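Local structure of peptide synthetase, module 7 (4TX3) at residues I69-P75 and L117-W123; P307-R311 and A330-R335. The protein is a condensation-type domain of a nonribosomal peptide synthetase that probably recruits the oxygenases crosslinking the teicoplanin peptide rather than forming peptide bonds itself. One frame throughout, in Å; residues are numbered along the deposited sequence.

Contact 1 (I69-P75 and L117-W123); sequences ILRTTFP and LTRDMPW
W123 carries its indole between its own backbone N and carbonyl carbon (chi1 67°), and L70 turns CG beside its N (chi1 -64°), bringing the two side chains to cross at about a right angle. The indole edge meets the backbone of L70: NE1 gives a weak, bent hydrogen bond to L70 O at 2.8 Å, with the acceptor in the ring plane. L70 CD2 lies over one indole face, and L70 CB sits 3.7 Å from W123 NE1. A phenylalanine in place of W123 would probably leave L70 O without this donor and open a gap beneath L70 CD2. M121 bends at chi2 (-79°), which brings SD to 3.6 Å from R71 CA. Next to it P122 lies against segment 69-75, its CD 3.2 Å from T72 O. The 117-123 loop leads into strand 123-129 of the mixed sheet of the N-terminal half, within the chloramphenicol acetyltransferase-like fold of condensation domains; P122 is also backbone-bonded to H142, at the end of strand 134-142, where the sequence keeps only a degenerate form of the HHxxxDG motif. Further along, T73 CG2 rests 3.3 Å from D120 O, while OG1 is bound to H86. L117 O accepts F74 N at 2.7 Å, nearly along the C=O axis, and also lies at the F74 ring edge. T118 CG2 packs 3.5 Å from F74 O, whose hydrogen bond comes from W27 NE1.

Contact 2 (P307-R311 and A330-R335); sequences PFPVR and AVREAR
F308 and V310, two residues apart on one face of strand 307-311, push their side chains toward helix 330-334, whose facing surface is made low by A330 and A334. F308 holds CG opposite its backbone N (chi1 173°), which sends the ring out to the helix. There its rim, not its face, fits against the small methyl of A334, with F308 CE1 3.6 Å from A334 CB. V331 O lies near the plane of the same ring, and V331 CG1 stands 4.2 Å from F308 CE2. R335 bends at chi2 and brings NH1 obliquely to 3.8 Å from F308 CE2, with guanidinium and ring planes 79° apart. One turn back along the helix, the V310 fork meets two residues: CG1 reaches A330 CB at 3.8 Å, and CG2 reaches V331 CG2 at 4.0 Å. P309 turns the other way, to W208 of helix 200-211. With alanines on the helix and larger side chains on the strand, the short segments' axes approach to 8.7 Å, their N-to-C directions 136° apart. Strand 306-313 and helix 320-334 form a beta-alpha unit, the helix lying on the antiparallel pair 281-288 and 306-313 in the C-terminal half of the condensation-type fold.

Contacts 1 and 2 lie on opposite sides of the chain's centre, 33 Å apart between centres and about 15 Å between nearest atoms, so they do not touch. They follow one another along the chain: contact 1 closes in the N-terminal half before contact 2 opens in the C-terminal half. I69 of contact 1 touches P303, in the loop before strand 306-313 of contact 2. Contact 1 lies beside the degenerate counterpart of the condensation motif, which P122 meets at H142 and F74 at I144; this is consistent with a domain that does not form peptide bonds. Its L117 side chain lies about 4 Å from a bound sulfate, probably from the crystallisation liquor.

Contact 1 (I69-P75 and L117-W123)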
loop_
_atom_site.group_PDB
_atom_site.type_symbol
_atom_site.label_atom_id
_atom_site.label_comp_id
_atom_site.label_asym_id
_atom_site.label_seq_id
_atom_site.Cartn_x
_atom_site.Cartn_y
_atom_site.Cartn_z
ATOM N N ILE B 69 13.767 17.758 -2.256
ATOM C CA ILE B 69 14.599 17.306 -3.358
ATOM C C ILE B 69 14.080 17.760 -4.732
ATOM O O ILE B 69 14.882 17.953 -5.643
ATOM C CB ILE B 69 14.775 15.764 -3.358
ATOM C CG1 ILE B 69 15.968 15.399 -4.257
ATOM C CG2 ILE B 69 13.448 15.027 -3.707
ATOM C CD1 ILE B 69 16.363 13.969 -4.189
ATOM N N LEU B 70 12.763 17.967 -4.868
ATOM C CA LEU B 70 12.179 18.505 -6.104
ATOM C C LEU B 70 12.407 20.018 -6.320
ATOM O O LEU B 70 12.098 20.556 -7.393
ATOM C CB LEU B 70 10.680 18.239 -6.131
ATOM C CG LEU B 70 10.198 16.797 -6.181
ATOM C CD1 LEU B 70 8.682 16.787 -6.313
ATOM C CD2 LEU B 70 10.858 16.072 -7.331
ATOM N N ARG B 71 12.899 20.715 -5.300
ATOM C CA ARG B 71 13.318 22.105 -5.468
ATOM C C ARG B 71 14.800 22.214 -5.105
ATOM O O ARG B 71 15.258 23.196 -4.533
ATOM C CB ARG B 71 12.458 23.063 -4.630
ATOM C CG ARG B 71 12.091 22.557 -3.243
ATOM C CD ARG B 71 11.057 23.467 -2.580
ATOM N NE ARG B 71 10.446 22.869 -1.397
ATOM C CZ ARG B 71 10.936 22.993 -0.163
ATOM N NH1 ARG B 71 12.049 23.694 0.046
ATOM N NH2 ARG B 71 10.317 22.414 0.863
ATOM N N THR B 72 15.541 21.170 -5.435
ATOM C CA THR B 72 16.969 21.160 -5.221
ATOM C C THR B 72 17.716 21.258 -6.554
ATOM O O THR B 72 17.350 20.589 -7.519
ATOM C CB THR B 72 17.401 19.887 -4.486
ATOM O OG1 THR B 72 16.647 19.762 -3.276
ATOM C CG2 THR B 72 18.872 19.940 -4.153
ATOM N N THR B 73 18.745 22.100 -6.603
ATOM C CA THR B 73 19.682 22.103 -7.713
ATOM C C THR B 73 20.996 21.595 -7.194
ATOM O O THR B 73 21.162 21.476 -5.982
ATOM C CB THR B 73 19.885 23.500 -8.329
ATOM O OG1 THR B 73 20.142 24.455 -7.283
ATOM C CG2 THR B 73 18.664 23.910 -9.144
ATOM N N PHE B 74 21.934 21.323 -8.104
ATOM C CA PHE B 74 23.209 20.717 -7.722
ATOM C C PHE B 74 24.408 21.504 -8.287
ATOM O O PHE B 74 25.141 21.025 -9.167
ATOM C CB PHE B 74 23.242 19.249 -8.179
ATOM C CG PHE B 74 22.102 18.412 -7.627
ATOM C CD1 PHE B 74 20.834 18.476 -8.186
ATOM C CD2 PHE B 74 22.302 17.569 -6.540
ATOM C CE1 PHE B 74 19.785 17.731 -7.668
ATOM C CE2 PHE B 74 21.257 16.812 -6.014
ATOM C CZ PHE B 74 19.992 16.893 -6.582
ATOM N N PRO B 75 24.614 22.726 -7.778
ATOM C CA PRO B 75 25.705 23.568 -8.276
ATOM C C PRO B 75 27.074 23.118 -7.798
ATOM O O PRO B 75 27.177 22.393 -6.804
ATOM C CB PRO B 75 25.367 24.945 -7.693
ATOM C CG PRO B 75 24.637 24.632 -6.415
ATOM C CD PRO B 75 23.841 23.388 -6.710
ATOM N N LEU B 117 21.706 19.999 -14.255
ATOM C CA LEU B 117 21.474 19.888 -12.813
ATOM C C LEU B 117 22.193 20.946 -11.958
ATOM O O LEU B 117 21.930 21.054 -10.758
ATOM C CB LEU B 117 21.876 18.485 -12.344
ATOM C CG LEU B 117 21.085 17.440 -13.138
ATOM C CD1 LEU B 117 21.695 16.046 -13.056
ATOM C CD2 LEU B 117 19.650 17.443 -12.636
ATOM N N THR B 118 23.086 21.732 -12.557
ATOM C CA THR B 118 23.711 22.819 -11.799
ATOM C C THR B 118 22.796 24.047 -11.701
ATOM O O THR B 118 22.945 24.848 -10.790
ATOM C CB THR B 118 25.078 23.242 -12.399
ATOM O OG1 THR B 118 24.918 23.616 -13.771
ATOM C CG2 THR B 118 26.036 22.094 -12.344
ATOM N N ARG B 119 21.840 24.200 -12.616
ATOM C CA ARG B 119 20.955 25.360 -12.552
ATOM C C ARG B 119 19.467 25.044 -12.750
ATOM O O ARG B 119 18.635 25.919 -12.566
ATOM C CB ARG B 119 21.402 26.427 -13.574
ATOM C CG ARG B 119 21.259 26.058 -15.058
ATOM C CD ARG B 119 21.707 27.218 -15.969
ATOM N NE ARG B 119 23.066 27.661 -15.642
ATOM C CZ ARG B 119 24.150 27.361 -16.355
ATOM N NH1 ARG B 119 24.035 26.630 -17.454
ATOM N NH2 ARG B 119 25.346 27.797 -15.978
ATOM N N ASP B 120 19.122 23.810 -13.111
ATOM C CA ASP B 120 17.713 23.436 -13.294
ATOM C C ASP B 120 17.183 22.585 -12.147
ATOM O O ASP B 120 17.911 21.779 -11.584
ATOM C CB ASP B 120 17.503 22.645 -14.590
ATOM C CG ASP B 120 17.875 23.420 -15.837
ATOM O OD1 ASP B 120 17.852 24.674 -15.813
ATOM O OD2 ASP B 120 18.173 22.756 -16.861
ATOM N N MET B 121 15.910 22.747 -11.812
ATOM C CA MET B 121 15.240 21.790 -10.941
ATOM C C MET B 121 15.202 20.422 -11.654
ATOM O O MET B 121 15.048 20.354 -12.871
ATOM C CB MET B 121 13.828 22.273 -10.594
ATOM C CG MET B 121 13.762 23.710 -10.115
ATOM S SD MET B 121 14.251 23.895 -8.405
ATOM C CE MET B 121 14.538 25.663 -8.310
ATOM N N PRO B 122 15.327 19.327 -10.896
ATOM C CA PRO B 122 15.479 18.009 -11.522
ATOM C C PRO B 122 14.154 17.373 -11.998
ATOM O O PRO B 122 14.059 16.162 -12.135
ATOM C CB PRO B 122 16.104 17.184 -10.405
ATOM C CG PRO B 122 15.441 17.751 -9.151
ATOM C CD PRO B 122 15.217 19.230 -9.429
ATOM N N TRP B 123 13.136 18.181 -12.246
ATOM C CA TRP B 123 11.902 17.656 -12.808
ATOM C C TRP B 123 11.264 18.708 -13.672
ATOM O O TRP B 123 11.729 19.837 -13.741
ATOM C CB TRP B 123 10.932 17.200 -11.722
ATOM C CG TRP B 123 10.405 18.294 -10.884
ATOM C CD1 TRP B 123 11.089 19.019 -9.945
ATOM C CD2 TRP B 123 9.059 18.788 -10.875
ATOM N NE1 TRP B 123 10.251 19.946 -9.362
ATOM C CE2 TRP B 123 9.001 19.825 -9.909
ATOM C CE3 TRP B 123 7.902 18.468 -11.593
ATOM C CZ2 TRP B 123 7.824 20.541 -9.645
ATOM C CZ3 TRP B 123 6.737 19.181 -11.328
ATOM C CH2 TRP B 123 6.707 20.205 -10.364
#

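Contact 2 (P307-R311 and A330-R335)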
loop_
_atom_site.group_PDB
_atom_site.type_symbol
_atom_site.label_atom_id
_atom_site.label_comp_id
_atom_site.label_asym_id
_atom_site.label_seq_id
_atom_site.Cartn_x
_atom_site.Cartn_y
_atom_site.Cartn_z
ATOM N N PRO B 307 21.292 -0.549 -6.221
ATOM C CA PRO B 307 21.904 -1.655 -6.966
ATOM C C PRO B 307 22.530 -2.657 -6.008
ATOM O O PRO B 307 22.990 -2.291 -4.930
ATOM C CB PRO B 307 22.971 -0.970 -7.822
ATOM C CG PRO B 307 22.518 0.453 -7.922
ATOM C CD PRO B 307 21.871 0.750 -6.594
ATOM N N PHE B 308 22.520 -3.917 -6.414
ATOM C CA PHE B 308 22.869 -5.037 -5.558
ATOM C C PHE B 308 23.398 -6.168 -6.458
ATOM O O PHE B 308 22.618 -6.901 -7.086
ATOM C CB PHE B 308 21.646 -5.479 -4.746
ATOM C CG PHE B 308 21.856 -6.744 -3.955
ATOM C CD1 PHE B 308 22.916 -6.853 -3.061
ATOM C CD2 PHE B 308 20.991 -7.826 -4.106
ATOM C CE1 PHE B 308 23.120 -8.022 -2.322
ATOM C CE2 PHE B 308 21.181 -9.004 -3.380
ATOM C CZ PHE B 308 22.256 -9.104 -2.485
ATOM N N PRO B 309 24.733 -6.281 -6.554
ATOM C CA PRO B 309 25.418 -7.247 -7.415
ATOM C C PRO B 309 25.688 -8.545 -6.691
ATOM O O PRO B 309 26.162 -8.511 -5.564
ATOM C CB PRO B 309 26.726 -6.537 -7.745
ATOM C CG PRO B 309 27.006 -5.767 -6.490
ATOM C CD PRO B 309 25.673 -5.317 -5.967
ATOM N N VAL B 310 25.386 -9.672 -7.321
ATOM C CA VAL B 310 25.679 -10.963 -6.720
ATOM C C VAL B 310 26.534 -11.780 -7.669
ATOM O O VAL B 310 26.205 -11.960 -8.845
ATOM C CB VAL B 310 24.395 -11.724 -6.339
ATOM C CG1 VAL B 310 24.730 -13.147 -5.905
ATOM C CG2 VAL B 310 23.670 -10.974 -5.212
ATOM N N ARG B 311 27.671 -12.227 -7.154
ATOM C CA ARG B 311 28.612 -12.975 -7.951
ATOM C C ARG B 311 28.287 -14.448 -7.818
ATOM O O ARG B 311 28.055 -14.941 -6.714
ATOM C CB ARG B 311 30.040 -12.682 -7.506
ATOM C CG ARG B 311 31.106 -13.340 -8.335
ATOM C CD ARG B 311 32.458 -13.092 -7.696
ATOM N NE ARG B 311 33.554 -13.521 -8.550
ATOM C CZ ARG B 311 34.815 -13.148 -8.376
ATOM N NH1 ARG B 311 35.131 -12.338 -7.374
ATOM N NH2 ARG B 311 35.757 -13.572 -9.207
ATOM N N ALA B 330 25.098 -17.054 -1.611
ATOM C CA ALA B 330 25.690 -15.757 -1.929
ATOM C C ALA B 330 24.772 -14.583 -1.582
ATOM O O ALA B 330 25.224 -13.585 -1.028
ATOM C CB ALA B 330 26.070 -15.702 -3.401
ATOM N N VAL B 331 23.485 -14.695 -1.910
ATOM C CA VAL B 331 22.554 -13.601 -1.671
ATOM C C VAL B 331 22.365 -13.368 -0.177
ATOM O O VAL B 331 22.470 -12.235 0.296
ATOM C CB VAL B 331 21.183 -13.863 -2.331
ATOM C CG1 VAL B 331 20.162 -12.823 -1.896
ATOM C CG2 VAL B 331 21.318 -13.874 -3.836
ATOM N N ARG B 332 22.090 -14.448 0.552
ATOM C CA ARG B 332 21.935 -14.433 2.008
ATOM C C ARG B 332 23.116 -13.744 2.728
ATOM O O ARG B 332 22.912 -12.958 3.651
ATOM C CB ARG B 332 21.744 -15.874 2.502
ATOM C CG ARG B 332 22.278 -16.218 3.885
ATOM C CD ARG B 332 21.609 -17.501 4.372
ATOM N NE ARG B 332 20.152 -17.406 4.250
ATOM C CZ ARG B 332 19.316 -18.441 4.136
ATOM N NH1 ARG B 332 19.784 -19.685 4.121
ATOM N NH2 ARG B 332 18.003 -18.230 4.033
ATOM N N GLU B 333 24.342 -13.997 2.277
ATOM C CA GLU B 333 25.513 -13.329 2.839
ATOM C C GLU B 333 25.616 -11.848 2.410
ATOM O O GLU B 333 25.848 -10.964 3.243
ATOM C CB GLU B 333 26.783 -14.089 2.436
ATOM C CG GLU B 333 27.954 -13.939 3.398
ATOM C CD GLU B 333 29.265 -14.502 2.831
ATOM O OE1 GLU B 333 29.261 -14.990 1.672
ATOM O OE2 GLU B 333 30.297 -14.448 3.545
ATOM N N ALA B 334 25.446 -11.574 1.119
ATOM C CA ALA B 334 25.578 -10.204 0.616
ATOM C C ALA B 334 24.486 -9.293 1.170
ATOM O O ALA B 334 24.746 -8.132 1.463
ATOM C CB ALA B 334 25.554 -10.190 -0.907
ATOM N N ARG B 335 23.277 -9.846 1.308
ATOM C CA ARG B 335 22.090 -9.188 1.885
ATOM C C ARG B 335 22.377 -8.373 3.139
ATOM O O ARG B 335 21.707 -7.393 3.424
ATOM C CB ARG B 335 21.039 -10.248 2.237
ATOM C CG ARG B 335 19.608 -9.838 2.030
ATOM C CD ARG B 335 19.122 -10.223 0.636
ATOM N NE ARG B 335 17.864 -9.565 0.275
ATOM C CZ ARG B 335 17.326 -9.612 -0.939
ATOM N NH1 ARG B 335 17.927 -10.284 -1.912
ATOM N NH2 ARG B 335 16.184 -8.980 -1.186
#